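Local coordinates for protein N-acetylglucosaminidase (Ostrinia furnacalis, PDB 3NSN) that hydrolyses single beta-linked N-acetylglucosamine units from the non-reducing ends of chitooligosaccharides, with a preference for shorter chains, at residues 401-406 with 424-429. Numbering follows the deposited sequence.
With TMX (2-deoxy-2-(trimethylammonio)-beta-D-glucopyranose), chain B; NAG (2-acetamido-2-deoxy-beta-D-glucopyranose), chain C.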
# COMPACT_ATOMS: atom_id res chain seq x y z
N LEU A 401 0.60 30.44 -1.24
CA LEU A 401 1.64 30.24 -0.28
C LEU A 401 1.08 29.45 0.87
O LEU A 401 -0.07 29.56 1.15
CB LEU A 401 2.16 31.58 0.23
CG LEU A 401 3.40 32.28 -0.27
CD1 LEU A 401 3.57 32.16 -1.69
CD2 LEU A 401 3.33 33.69 0.13
N TRP A 402 1.90 28.66 1.53
CA TRP A 402 1.51 27.94 2.71
C TRP A 402 1.40 28.87 3.92
O TRP A 402 1.97 29.91 3.94
CB TRP A 402 2.54 26.87 3.06
CG TRP A 402 2.59 25.74 2.17
CD1 TRP A 402 3.49 25.50 1.23
CD2 TRP A 402 1.70 24.65 2.15
NE1 TRP A 402 3.24 24.35 0.61
CE2 TRP A 402 2.12 23.80 1.16
CE3 TRP A 402 0.57 24.33 2.87
CZ2 TRP A 402 1.46 22.65 0.86
CZ3 TRP A 402 -0.06 23.19 2.59
CH2 TRP A 402 0.37 22.36 1.61
N THR A 403 0.67 28.44 4.93
CA THR A 403 0.73 29.11 6.20
C THR A 403 2.15 28.97 6.72
O THR A 403 2.73 27.93 6.64
CB THR A 403 -0.26 28.57 7.25
OG1 THR A 403 -0.25 27.16 7.26
CG2 THR A 403 -1.60 29.04 7.01
N SER A 404 2.66 30.04 7.27
CA SER A 404 4.01 30.15 7.75
C SER A 404 4.16 31.35 8.64
O SER A 404 3.24 32.03 8.91
CB SER A 404 4.94 30.33 6.59
OG SER A 404 4.78 31.56 5.97
N THR A 405 5.38 31.63 9.03
CA THR A 405 5.75 32.81 9.79
C THR A 405 5.45 34.09 9.02
O THR A 405 5.02 35.02 9.57
CB THR A 405 7.21 32.78 10.20
OG1 THR A 405 7.40 31.78 11.17
CG2 THR A 405 7.59 34.03 10.80
N LEU A 406 5.66 34.10 7.73
CA LEU A 406 5.33 35.23 6.89
C LEU A 406 3.86 35.51 6.84
O LEU A 406 3.45 36.63 6.80
CB LEU A 406 5.77 34.96 5.46
CG LEU A 406 6.34 35.96 4.46
CD1 LEU A 406 5.61 35.97 3.22
CD2 LEU A 406 6.55 37.34 4.97
N GLN A 424 -2.72 28.44 1.82
CA GLN A 424 -2.94 27.04 2.01
C GLN A 424 -2.64 26.71 3.43
O GLN A 424 -1.59 26.91 3.89
CB GLN A 424 -2.12 26.21 1.05
CG GLN A 424 -2.35 24.71 1.16
CD GLN A 424 -2.01 23.88 -0.08
OE1 GLN A 424 -1.26 24.26 -0.95
NE2 GLN A 424 -2.59 22.73 -0.12
N VAL A 425 -3.65 26.22 4.12
CA VAL A 425 -3.57 25.93 5.52
C VAL A 425 -3.21 24.47 5.81
O VAL A 425 -3.92 23.61 5.45
CB VAL A 425 -4.94 26.20 6.16
CG1 VAL A 425 -4.90 25.87 7.55
CG2 VAL A 425 -5.34 27.58 5.99
N TRP A 426 -2.10 24.26 6.47
CA TRP A 426 -1.67 22.94 6.94
C TRP A 426 -1.64 22.84 8.46
O TRP A 426 -1.14 21.91 9.02
CB TRP A 426 -0.33 22.51 6.33
CG TRP A 426 0.82 23.36 6.73
CD1 TRP A 426 1.09 24.56 6.29
CD2 TRP A 426 1.84 23.04 7.65
NE1 TRP A 426 2.18 25.06 6.88
CE2 TRP A 426 2.68 24.13 7.73
CE3 TRP A 426 2.13 21.93 8.43
CZ2 TRP A 426 3.77 24.17 8.54
CZ3 TRP A 426 3.21 21.97 9.23
CH2 TRP A 426 4.02 23.08 9.28
N THR A 427 -2.16 23.84 9.13
CA THR A 427 -2.27 23.82 10.59
C THR A 427 -3.43 22.95 10.97
O THR A 427 -4.10 22.47 10.14
CB THR A 427 -2.59 25.20 11.19
OG1 THR A 427 -3.81 25.69 10.67
CG2 THR A 427 -1.54 26.19 10.92
N THR A 428 -3.68 22.79 12.25
CA THR A 428 -4.84 22.06 12.71
C THR A 428 -6.00 22.90 12.36
O THR A 428 -5.85 24.05 12.13
CB THR A 428 -4.84 21.77 14.21
OG1 THR A 428 -4.93 22.98 14.92
CG2 THR A 428 -3.59 21.09 14.62
N GLY A 429 -7.17 22.31 12.30
CA GLY A 429 -8.32 23.00 11.80
C GLY A 429 -8.95 23.89 12.82
O GLY A 429 -9.94 24.53 12.63
C1 TMX B . 6.26 19.44 6.67
C2 TMX B . 6.49 20.24 5.33
N2 TMX B . 5.42 21.25 5.02
C3 TMX B . 6.83 19.28 4.14
O3 TMX B . 8.06 19.68 3.52
C4 TMX B . 6.94 17.81 4.57
O4 TMX B . 7.12 17.00 3.40
C5 TMX B . 5.66 17.40 5.32
O5 TMX B . 5.42 18.24 6.49
C6 TMX B . 5.74 15.95 5.77
O6 TMX B . 4.46 15.56 6.30
C7 TMX B . 5.43 22.34 6.01
C8 TMX B . 4.05 20.71 5.00
C9 TMX B . 5.66 21.89 3.71
C1 NAG C . 9.11 17.72 10.86
C2 NAG C . 9.26 16.79 9.65
C3 NAG C . 8.91 17.51 8.33
C4 NAG C . 7.59 18.31 8.42
C5 NAG C . 7.57 19.14 9.71
C6 NAG C . 6.19 19.77 9.93
C7 NAG C . 11.05 15.08 9.94
C8 NAG C . 9.97 14.13 10.42
N2 NAG C . 10.66 16.32 9.59
O3 NAG C . 8.83 16.56 7.24
O4 NAG C . 7.55 19.16 7.27
O5 NAG C . 7.80 18.30 10.85
O6 NAG C . 6.30 20.75 10.95
O7 NAG C . 12.23 14.70 9.90
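The indole of Trp426 points its N-H at the carbonyl of Thr403 and offers one face to the trimethylammonio group of TMX. NE1 of Trp426 donates to the carbonyl O of Thr403 at 2.9 Å in a fairly straight bond. This oxygen lies at the edge of the indole, close to its plane. CG of Trp426 stands between its own backbone N and carbonyl carbon (chi1 65°), which swings the ring toward 401-406. C7 of the trimethylammonio group of TMX lies over one indole face, 3.5 Å from CZ2 of Trp426. The tryptophan therefore lines one side of the site of the C2 substituent in this complex, and probably of the acetamido group of the substrate. Glu346, probably part of a charge relay system, and the substrate-binding Trp468 lie close by. The ring of Trp402 meets that of Trp426 with planes at 89°; CE3 of Trp402 comes to 3.5 Å from CD1 of Trp426. Without the indole, with an alanine here, the Thr403 carbonyl would probably lose this donor and a gap would open beside the trimethylammonio group. Further in, the Gln424 side chain runs alongside Trp402, its amide over one face of the ring and the planes 16° apart. The amide is held at both ends: OE1 bonds to His341, and NE2 to Glu498 and Ser447. Between the backbones, Gln424 N donates to Leu401 O at 3.0 Å and Thr403 N to Gln424 O at 2.9 Å. Trp402 and Gln424 are the bridged pair of this parallel ladder. It joins strands 399-402 and 421-425, the fifth and sixth of the eight-stranded TIM barrel, at their C-terminal ends. Strand 340-343 flanks the pair beside 399-402 and strand 444-446 beside 421-425, while helix 371-393 packs against the loop after Thr403.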